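Local structure of geranyl diphosphate synthase small subunit (Antirrhinum majus, 3QKC) at residues Tyr82-Glu85 against Asn86-Leu89; Tyr158-Leu161 against Gly162-Gln165; Leu166-Leu169 against Glu170-Glu173. The protein probably partners a catalytic large subunit in making geranyl diphosphate, the ten-carbon monoterpene precursor, from isopentenyl and dimethylallyl diphosphates. One frame throughout, in Å; residues are numbered along the deposited sequence.

How the contacts relate
The three contacts show how an all-helical prenyltransferase-type chain leaves one helix and enters the next. Contact 1 closes helix 68-85. Contact 2, later in the chain, closes helix 153-160, and contact 3 starts helix 169-195 directly after it, so 158-173 is one continuous passage between consecutive helices. Contacts 2 and 3 touch, their centres about 9 Å apart, with Leu171 packed on the backbone of His159 and Gly162. Contact 1 lies about 15 Å from contact 2 and about 22 Å from contact 3, between centres. Contacts 1 and 2 both reach the second subunit, so these helix ends also help form the dimer.

Contact 1. Residues Tyr82-Glu85 against Asn86-Leu89; sequences YTHE and NLPL
The helix containing Tyr82 ends with one last regular turn, the Asn86 N-H bonding to Tyr82 O at 3.1 Å, before the chain straightens through Leu87 and Pro88. A weak bond from Leu87 N to His84 O follows, marking a tighter final coil. Asn86 then turns its side chain back on the same carbonyl: ND2 donates to Tyr82 O over 2.8 Å, nearly straight at 164°. With CG anti to the carbonyl carbon (chi1 -72°), the amide folds beside its own backbone nitrogen, and the two N-H groups come to Tyr82 O from opposite faces of its plane. The oxygen is thus gripped twice by one residue. The same ND2 sits 3.5 Å above the centre of the Tyr82 ring, whose plane is inclined by 50° to the amide; Tyr82 O lies close to the plane of the Asn86 amide, so the bond holds the rotation of that group. Farther on, Leu87 sets CB 3.2 Å from His84 O, and a water joins the two backbones by donating to His84 O and Leu87 O. The imidazole of His84 turns to other work, NE2 bonding to Leu109 O, while Leu109 of the second subunit packs on both His84 and Leu87. The carboxylate of Glu85 likewise leads away from this turn, OE1 bonding to Gln157. In catalytic relatives the first aspartate-rich motif, which binds magnesium, begins at such a helix end, and the local sequence His-Glu-Asn-Leu-Pro probably corresponds to it. The chemistry here is different: a buried neutral amide gives an N-H to a backbone carbonyl while its nitrogen rests over an aromatic face, consistent with a helix end adapted to structure more than to holding metal.

Contact 2. Residues Tyr158-Leu161 against Gly162-Gln165; sequences YHEL and GLNQ
Tyr158 lies near the end of helix 153-160; Tyr158 O is 4.4 Å from Gly162 N and is met by Leu161 N only weakly. Its side chain, with CG anti to the backbone nitrogen (chi1 -179°), leads away from the loop to Pro30 of the second subunit. His159 comes next and holds its ring against that of Tyr158, whose CD1 stands 3.9 Å above the centre of the imidazole, while the imidazole presents CE1 in plane at the edge of the tyrosine; the two rings are therefore steeply inclined. The ring of Tyr174, in helix 169-195, meets the same imidazole with its plane at about 70°. Glu160 touches the departing chain mostly through its backbone, with O only 3.2 Å from Leu163 CB. Its aliphatic part adds a loose meeting of CG with Leu163 CD2 at 4.4 Å, the leucine branch running alongside. The carboxylate extends beyond this hydrocarbon patch to a salt bridge with Lys179, so the two ends of one residue serve different neighbours. Leu161 supplies the acceptor of the turn: its carbonyl receives Leu163 N at 2.9 Å, a weak, bent bond of 145° that folds the chain about Gly162. A beta carbon could be accommodated at Gly162, so the bend does not depend on the missing side chain. Leu161 also packs on Asn106 of the second subunit. An inverse gamma turn centred on Gly162 thus replaces the next helical turn, and the whole is a helix terminus giving way to an exposed connection between consecutive helices in the all-alpha isoprenyl diphosphate synthase fold.

Contact 3. Residues Leu166-Leu169 against Glu170-Glu173; sequences LNDL and ELIE
Asp168 and Ile172 make the firm side of this helix start. The Ile172 N-H bonds to Asp168 O at 3.1 Å, and one residue later Glu173 N reaches Leu169 O at 2.9 Å, almost straight at 173°, so the first turn is already regular. Ile172 adds hydrocarbon to the same place: CG1, anti to its carbonyl carbon (chi1 -70°), comes 3.2 Å from Asp168 O, and CD1 reaches on to the backbone of Leu166, 4.0 Å from its CA. This buried branch ties the loop to the helix from within. The other side is looser and carries charge. Asp168 occupies the N-cap position and is also the centre of an inverse gamma turn. Its carboxylate crosses the Leu171 side chain at about a right angle, with OD2 3.5 Å from Leu171 CB, while OD1 lies 3.6 Å from the Leu171 backbone nitrogen, near the helix start without a hydrogen bond to it. Glu170, exposed and bent at its second torsion, brings OE1 to 3.7 Å from Asp168 OD1, the two carboxylates turned 70° apart. These like charges probably repel, although the positive end of the helix dipole is likely to ease the strain. With an alanine here instead of Asp168, the first turn would probably lose the negative charge beside its N-H groups, and Leu171 CB would be likely to lose the carboxylate packing that crosses it. Phe226 in the loop before helix 227-241 packs on Leu169 and Ile172, while His159 at the end of helix 153-160 packs on Leu171; Lys221 touches Ile172 as well, and Arg229 on helix 227-241 forms a salt bridge with Glu173, joining the first turn of helix 169-195 to its neighbour.

Contact 1. Residues Tyr82-Glu85 against Asn86-Leu89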
ATOM      1  N   TYR A  82      -7.200   7.086  -8.957  1.00 28.62           N
ATOM      2  CA  TYR A  82      -8.337   7.826  -9.507  1.00 29.87           C
ATOM      3  C   TYR A  82      -9.078   8.601  -8.417  1.00 30.01           C
ATOM      4  O   TYR A  82      -9.365   9.782  -8.572  1.00 30.25           O
ATOM      5  CB  TYR A  82      -9.291   6.858 -10.231  1.00 31.23           C
ATOM      6  CG  TYR A  82     -10.480   7.500 -10.916  1.00 34.37           C
ATOM      7  CD1 TYR A  82     -10.359   8.089 -12.182  1.00 33.12           C
ATOM      8  CD2 TYR A  82     -11.728   7.502 -10.307  1.00 33.22           C
ATOM      9  CE1 TYR A  82     -11.449   8.670 -12.813  1.00 36.22           C
ATOM     10  CE2 TYR A  82     -12.831   8.094 -10.920  1.00 36.38           C
ATOM     11  CZ  TYR A  82     -12.677   8.667 -12.182  1.00 35.07           C
ATOM     12  OH  TYR A  82     -13.763   9.236 -12.789  1.00 38.42           O
ATOM     13  N   THR A  83      -9.387   7.918  -7.318  1.00 30.31           N
ATOM     14  CA  THR A  83     -10.063   8.524  -6.167  1.00 31.30           C
ATOM     15  C   THR A  83      -9.280   9.710  -5.608  1.00 31.80           C
ATOM     16  O   THR A  83      -9.842  10.783  -5.350  1.00 32.81           O
ATOM     17  CB  THR A  83     -10.231   7.504  -5.042  1.00 30.62           C
ATOM     18  OG1 THR A  83     -10.851   6.323  -5.562  1.00 31.87           O
ATOM     19  CG2 THR A  83     -11.040   8.066  -3.906  1.00 32.88           C
ATOM     20  N   HIS A  84      -7.990   9.513  -5.396  1.00 30.82           N
ATOM     21  CA  HIS A  84      -7.178  10.585  -4.833  1.00 31.10           C
ATOM     22  C   HIS A  84      -6.952  11.763  -5.775  1.00 32.09           C
ATOM     23  O   HIS A  84      -6.835  12.896  -5.315  1.00 33.15           O
ATOM     24  CB  HIS A  84      -5.875  10.034  -4.287  1.00 29.34           C
ATOM     25  CG  HIS A  84      -6.024   9.412  -2.939  1.00 28.92           C
ATOM     26  ND1 HIS A  84      -4.954   8.982  -2.196  1.00 28.55           N
ATOM     27  CD2 HIS A  84      -7.124   9.184  -2.182  1.00 29.34           C
ATOM     28  CE1 HIS A  84      -5.382   8.499  -1.044  1.00 28.64           C
ATOM     29  NE2 HIS A  84      -6.697   8.606  -1.011  1.00 29.01           N
ATOM     30  N   GLU A  85      -6.916  11.487  -7.073  1.00 32.33           N
ATOM     31  CA  GLU A  85      -6.784  12.501  -8.103  1.00 34.38           C
ATOM     32  C   GLU A  85      -8.013  13.392  -8.216  1.00 35.43           C
ATOM     33  O   GLU A  85      -7.902  14.540  -8.616  1.00 35.87           O
ATOM     34  CB  GLU A  85      -6.550  11.847  -9.465  1.00 35.15           C
ATOM     35  CG  GLU A  85      -5.080  11.644  -9.834  1.00 41.32           C
ATOM     36  CD  GLU A  85      -4.894  10.538 -10.877  1.00 34.25           C
ATOM     37  OE1 GLU A  85      -3.960   9.743 -10.729  1.00 40.03           O
ATOM     38  OE2 GLU A  85      -5.694  10.442 -11.829  1.00 41.05           O
ATOM     39  N   ASN A  86      -9.182  12.831  -7.916  1.00 36.00           N
ATOM     40  CA  ASN A  86     -10.433  13.565  -8.016  1.00 37.68           C
ATOM     41  C   ASN A  86     -10.869  14.046  -6.657  1.00 39.15           C
ATOM     42  O   ASN A  86     -11.931  14.632  -6.520  1.00 41.30           O
ATOM     43  CB  ASN A  86     -11.506  12.696  -8.659  1.00 37.20           C
ATOM     44  CG  ASN A  86     -11.266  12.475 -10.146  1.00 37.48           C
ATOM     45  OD1 ASN A  86     -11.650  13.300 -10.968  1.00 38.30           O
ATOM     46  ND2 ASN A  86     -10.638  11.365 -10.489  1.00 35.75           N
ATOM     47  N   LEU A  87     -10.024  13.820  -5.657  1.00 38.70           N
ATOM     48  CA  LEU A  87     -10.299  14.247  -4.295  1.00 40.32           C
ATOM     49  C   LEU A  87     -10.288  15.788  -4.135  1.00 42.55           C
ATOM     50  O   LEU A  87      -9.270  16.437  -4.387  1.00 42.58           O
ATOM     51  CB  LEU A  87      -9.289  13.604  -3.360  1.00 39.28           C
ATOM     52  CG  LEU A  87      -9.369  13.937  -1.880  1.00 39.43           C
ATOM     53  CD1 LEU A  87     -10.695  13.479  -1.342  1.00 40.30           C
ATOM     54  CD2 LEU A  87      -8.228  13.222  -1.162  1.00 38.75           C
ATOM     55  N   PRO A  88     -11.421  16.376  -3.718  1.00 45.15           N
ATOM     56  CA  PRO A  88     -11.455  17.834  -3.485  1.00 47.73           C
ATOM     57  C   PRO A  88     -10.592  18.241  -2.290  1.00 48.91           C
ATOM     58  O   PRO A  88     -10.842  17.807  -1.163  1.00 49.07           O
ATOM     59  CB  PRO A  88     -12.931  18.113  -3.176  1.00 48.71           C
ATOM     60  CG  PRO A  88     -13.671  16.953  -3.713  1.00 51.67           C
ATOM     61  CD  PRO A  88     -12.748  15.769  -3.530  1.00 45.72           C
ATOM     62  N   LEU A  89      -9.581  19.062  -2.538  1.00 50.13           N
ATOM     63  CA  LEU A  89      -8.726  19.579  -1.469  1.00 50.82           C
ATOM     64  C   LEU A  89      -9.148  21.006  -1.084  1.00 54.24           C
ATOM     65  O   LEU A  89     -10.284  21.415  -1.346  1.00 55.46           O
ATOM     66  CB  LEU A  89      -7.254  19.542  -1.905  1.00 49.30           C
ATOM     67  CG  LEU A  89      -6.631  18.154  -2.128  1.00 49.47           C
ATOM     68  CD1 LEU A  89      -5.252  18.300  -2.735  1.00 47.00           C
ATOM     69  CD2 LEU A  89      -6.585  17.338  -0.833  1.00 46.31           C
TER
HETATM   70  O   HOH W   1      -6.834  15.670  -5.214  1.00 34.56           O

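Contact 2. Residues Tyr158-Leu161 against Gly162-Gln165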
ATOM      1  N   TYR A 158       2.861  13.773  -9.342  1.00 43.61           N
ATOM      2  CA  TYR A 158       3.776  14.851  -8.921  1.00 46.75           C
ATOM      3  C   TYR A 158       4.059  15.814 -10.082  1.00 49.52           C
ATOM      4  O   TYR A 158       3.896  17.016  -9.931  1.00 51.13           O
ATOM      5  CB  TYR A 158       5.078  14.290  -8.299  1.00 46.95           C
ATOM      6  CG  TYR A 158       6.090  15.325  -7.799  1.00 48.95           C
ATOM      7  CD1 TYR A 158       7.128  15.793  -8.627  1.00 50.42           C
ATOM      8  CD2 TYR A 158       6.022  15.819  -6.500  1.00 48.95           C
ATOM      9  CE1 TYR A 158       8.060  16.744  -8.168  1.00 52.42           C
ATOM     10  CE2 TYR A 158       6.932  16.758  -6.028  1.00 50.86           C
ATOM     11  CZ  TYR A 158       7.951  17.220  -6.862  1.00 52.42           C
ATOM     12  OH  TYR A 158       8.844  18.146  -6.375  1.00 54.43           O
ATOM     13  N   HIS A 159       4.449  15.294 -11.243  1.00 50.68           N
ATOM     14  CA  HIS A 159       4.747  16.182 -12.386  1.00 53.34           C
ATOM     15  C   HIS A 159       3.505  16.713 -13.093  1.00 54.47           C
ATOM     16  O   HIS A 159       3.571  17.712 -13.804  1.00 56.30           O
ATOM     17  CB  HIS A 159       5.684  15.517 -13.392  1.00 53.38           C
ATOM     18  CG  HIS A 159       7.004  15.140 -12.814  1.00 53.63           C
ATOM     19  ND1 HIS A 159       7.987  16.066 -12.542  1.00 55.56           N
ATOM     20  CD2 HIS A 159       7.502  13.938 -12.446  1.00 52.59           C
ATOM     21  CE1 HIS A 159       9.039  15.446 -12.034  1.00 55.58           C
ATOM     22  NE2 HIS A 159       8.769  14.154 -11.964  1.00 53.78           N
ATOM     23  N   GLU A 160       2.377  16.040 -12.878  1.00 54.00           N
ATOM     24  CA  GLU A 160       1.094  16.445 -13.437  1.00 55.39           C
ATOM     25  C   GLU A 160       0.612  17.754 -12.822  1.00 57.66           C
ATOM     26  O   GLU A 160      -0.246  18.444 -13.382  1.00 58.48           O
ATOM     27  CB  GLU A 160       0.061  15.345 -13.188  1.00 53.78           C
ATOM     28  CG  GLU A 160      -1.134  15.379 -14.117  1.00 54.74           C
ATOM     29  CD  GLU A 160      -2.064  14.202 -13.923  1.00 52.41           C
ATOM     30  OE1 GLU A 160      -1.792  13.327 -13.067  1.00 51.82           O
ATOM     31  OE2 GLU A 160      -3.085  14.159 -14.632  1.00 53.40           O
ATOM     32  N   LEU A 161       1.172  18.076 -11.658  1.00 59.19           N
ATOM     33  CA  LEU A 161       0.856  19.306 -10.940  1.00 61.77           C
ATOM     34  C   LEU A 161       1.322  20.578 -11.661  1.00 65.72           C
ATOM     35  O   LEU A 161       0.555  21.537 -11.781  1.00 66.98           O
ATOM     36  CB  LEU A 161       1.406  19.240  -9.511  1.00 60.76           C
ATOM     37  CG  LEU A 161       0.637  18.290  -8.584  1.00 58.22           C
ATOM     38  CD1 LEU A 161       1.275  18.238  -7.209  1.00 58.54           C
ATOM     39  CD2 LEU A 161      -0.826  18.691  -8.489  1.00 58.93           C
ATOM     40  N   GLY A 162       2.561  20.578 -12.152  1.00 68.29           N
ATOM     41  CA  GLY A 162       3.097  21.720 -12.915  1.00 72.64           C
ATOM     42  C   GLY A 162       2.663  21.746 -14.374  1.00 74.89           C
ATOM     43  O   GLY A 162       3.494  21.937 -15.267  1.00 76.59           O
ATOM     44  N   LEU A 163       1.361  21.583 -14.613  1.00 75.41           N
ATOM     45  CA  LEU A 163       0.834  21.387 -15.965  1.00 77.12           C
ATOM     46  C   LEU A 163       0.433  22.664 -16.712  1.00 80.96           C
ATOM     47  O   LEU A 163       0.196  23.713 -16.101  1.00 82.59           O
ATOM     48  CB  LEU A 163      -0.333  20.394 -15.947  1.00 75.18           C
ATOM     49  CG  LEU A 163      -0.568  19.575 -17.222  1.00 74.87           C
ATOM     50  CD1 LEU A 163       0.682  18.789 -17.639  1.00 74.31           C
ATOM     51  CD2 LEU A 163      -1.778  18.649 -17.063  1.00 72.96           C
ATOM     52  N   ASN A 164       0.372  22.546 -18.042  1.00 82.60           N
ATOM     53  CA  ASN A 164       0.048  23.634 -18.967  1.00 85.83           C
ATOM     54  C   ASN A 164      -0.873  23.125 -20.093  1.00 85.73           C
ATOM     55  O   ASN A 164      -0.965  21.916 -20.333  1.00 83.68           O
ATOM     56  CB  ASN A 164       1.339  24.225 -19.554  1.00 88.44           C
ATOM     57  CG  ASN A 164       2.501  24.214 -18.555  1.00 88.96           C
ATOM     58  OD1 ASN A 164       3.405  23.377 -18.645  1.00 87.18           O
ATOM     59  ND2 ASN A 164       2.462  25.123 -17.585  1.00 89.02           N
ATOM     60  N   GLN A 165      -1.545  24.052 -20.777  1.00 87.99           N
ATOM     61  CA  GLN A 165      -2.559  23.726 -21.800  1.00 88.10           C
ATOM     62  C   GLN A 165      -1.955  23.168 -23.090  1.00 88.14           C
ATOM     63  O   GLN A 165      -1.617  23.940 -23.993  1.00 90.68           O
ATOM     64  CB  GLN A 165      -3.392  24.970 -22.160  1.00 90.98           C
ATOM     65  CG  GLN A 165      -3.675  25.930 -21.008  1.00 92.73           C
ATOM     66  CD  GLN A 165      -3.407  27.377 -21.379  1.00 95.25           C
ATOM     67  OE1 GLN A 165      -3.783  27.839 -22.459  1.00 98.34           O
ATOM     68  NE2 GLN A 165      -2.749  28.101 -20.482  1.00 96.98           N
TER

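Contact 3. Residues Leu166-Leu169 against Glu170-Glu173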
ATOM      1  N   LEU A 166      -1.824  21.839 -23.177  1.00 85.44           N
ATOM      2  CA  LEU A 166      -1.332  21.171 -24.398  1.00 85.28           C
ATOM      3  C   LEU A 166       0.025  21.720 -24.900  1.00 86.51           C
ATOM      4  O   LEU A 166       0.404  21.523 -26.063  1.00 87.86           O
ATOM      5  CB  LEU A 166      -2.430  21.202 -25.496  1.00 86.64           C
ATOM      6  CG  LEU A 166      -2.200  21.434 -27.005  1.00 89.36           C
ATOM      7  CD1 LEU A 166      -1.731  20.161 -27.724  1.00 87.75           C
ATOM      8  CD2 LEU A 166      -3.459  21.993 -27.674  1.00 90.57           C
ATOM      9  N   ASN A 167       0.760  22.398 -24.017  1.00 85.87           N
ATOM     10  CA  ASN A 167       2.018  23.039 -24.404  1.00 86.96           C
ATOM     11  C   ASN A 167       3.223  22.099 -24.304  1.00 84.32           C
ATOM     12  O   ASN A 167       3.800  21.721 -25.332  1.00 85.16           O
ATOM     13  CB  ASN A 167       2.250  24.331 -23.603  1.00 89.01           C
ATOM     14  CG  ASN A 167       1.116  25.336 -23.779  1.00 91.12           C
ATOM     15  OD1 ASN A 167       0.955  25.938 -24.856  1.00 93.14           O
ATOM     16  ND2 ASN A 167       0.325  25.528 -22.709  1.00 89.49           N
ATOM     17  N   ASP A 168       3.588  21.717 -23.078  1.00 80.76           N
ATOM     18  CA  ASP A 168       4.759  20.873 -22.853  1.00 78.40           C
ATOM     19  C   ASP A 168       4.426  19.403 -23.126  1.00 74.69           C
ATOM     20  O   ASP A 168       4.006  18.665 -22.224  1.00 72.15           O
ATOM     21  CB  ASP A 168       5.316  21.073 -21.433  1.00 77.83           C
ATOM     22  CG  ASP A 168       6.770  20.618 -21.293  1.00 77.98           C
ATOM     23  OD1 ASP A 168       7.298  19.965 -22.216  1.00 78.59           O
ATOM     24  OD2 ASP A 168       7.393  20.907 -20.250  1.00 78.24           O
ATOM     25  N   LEU A 169       4.624  18.994 -24.380  1.00 74.19           N
ATOM     26  CA  LEU A 169       4.316  17.638 -24.851  1.00 71.12           C
ATOM     27  C   LEU A 169       5.151  16.519 -24.211  1.00 68.35           C
ATOM     28  O   LEU A 169       4.629  15.439 -23.952  1.00 65.94           O
ATOM     29  CB  LEU A 169       4.411  17.562 -26.389  1.00 72.57           C
ATOM     30  CG  LEU A 169       3.147  17.665 -27.264  1.00 73.33           C
ATOM     31  CD1 LEU A 169       2.304  18.905 -26.980  1.00 73.92           C
ATOM     32  CD2 LEU A 169       3.505  17.580 -28.756  1.00 74.95           C
ATOM     33  N   GLU A 170       6.440  16.774 -23.976  1.00 68.74           N
ATOM     34  CA  GLU A 170       7.331  15.776 -23.366  1.00 66.66           C
ATOM     35  C   GLU A 170       6.975  15.516 -21.909  1.00 63.25           C
ATOM     36  O   GLU A 170       7.083  14.388 -21.435  1.00 61.61           O
ATOM     37  CB  GLU A 170       8.802  16.196 -23.465  1.00 69.23           C
ATOM     38  CG  GLU A 170       9.420  16.045 -24.853  1.00 72.62           C
ATOM     39  CD  GLU A 170       9.386  17.330 -25.675  1.00 74.17           C
ATOM     40  OE1 GLU A 170       8.853  18.359 -25.191  1.00 75.78           O
ATOM     41  OE2 GLU A 170       9.905  17.311 -26.812  1.00 77.45           O
ATOM     42  N   LEU A 171       6.563  16.576 -21.214  1.00 62.37           N
ATOM     43  CA  LEU A 171       6.111  16.505 -19.835  1.00 59.56           C
ATOM     44  C   LEU A 171       4.782  15.758 -19.760  1.00 56.93           C
ATOM     45  O   LEU A 171       4.564  14.995 -18.827  1.00 54.47           O
ATOM     46  CB  LEU A 171       5.969  17.906 -19.224  1.00 60.62           C
ATOM     47  CG  LEU A 171       5.156  18.090 -17.929  1.00 58.99           C
ATOM     48  CD1 LEU A 171       5.785  17.352 -16.762  1.00 57.68           C
ATOM     49  CD2 LEU A 171       4.939  19.565 -17.567  1.00 60.89           C
ATOM     50  N   ILE A 172       3.908  15.992 -20.744  1.00 57.24           N
ATOM     51  CA  ILE A 172       2.623  15.290 -20.832  1.00 55.10           C
ATOM     52  C   ILE A 172       2.845  13.802 -21.092  1.00 53.64           C
ATOM     53  O   ILE A 172       2.298  12.954 -20.366  1.00 51.87           O
ATOM     54  CB  ILE A 172       1.689  15.908 -21.892  1.00 56.12           C
ATOM     55  CG1 ILE A 172       1.192  17.277 -21.424  1.00 56.25           C
ATOM     56  CG2 ILE A 172       0.495  14.987 -22.179  1.00 53.61           C
ATOM     57  CD1 ILE A 172       0.559  18.121 -22.521  1.00 59.33           C
ATOM     58  N   GLU A 173       3.655  13.490 -22.105  1.00 54.48           N
ATOM     59  CA  GLU A 173       4.028  12.106 -22.382  1.00 53.60           C
ATOM     60  C   GLU A 173       4.623  11.432 -21.152  1.00 51.34           C
ATOM     61  O   GLU A 173       4.239  10.315 -20.825  1.00 49.84           O
ATOM     62  CB  GLU A 173       5.007  12.002 -23.558  1.00 56.30           C
ATOM     63  CG  GLU A 173       5.280  10.553 -23.980  1.00 58.59           C
ATOM     64  CD  GLU A 173       6.120  10.420 -25.239  1.00 57.61           C
ATOM     65  OE1 GLU A 173       6.405  11.443 -25.907  1.00 62.60           O
ATOM     66  OE2 GLU A 173       6.492   9.268 -25.568  1.00 60.26           O
TER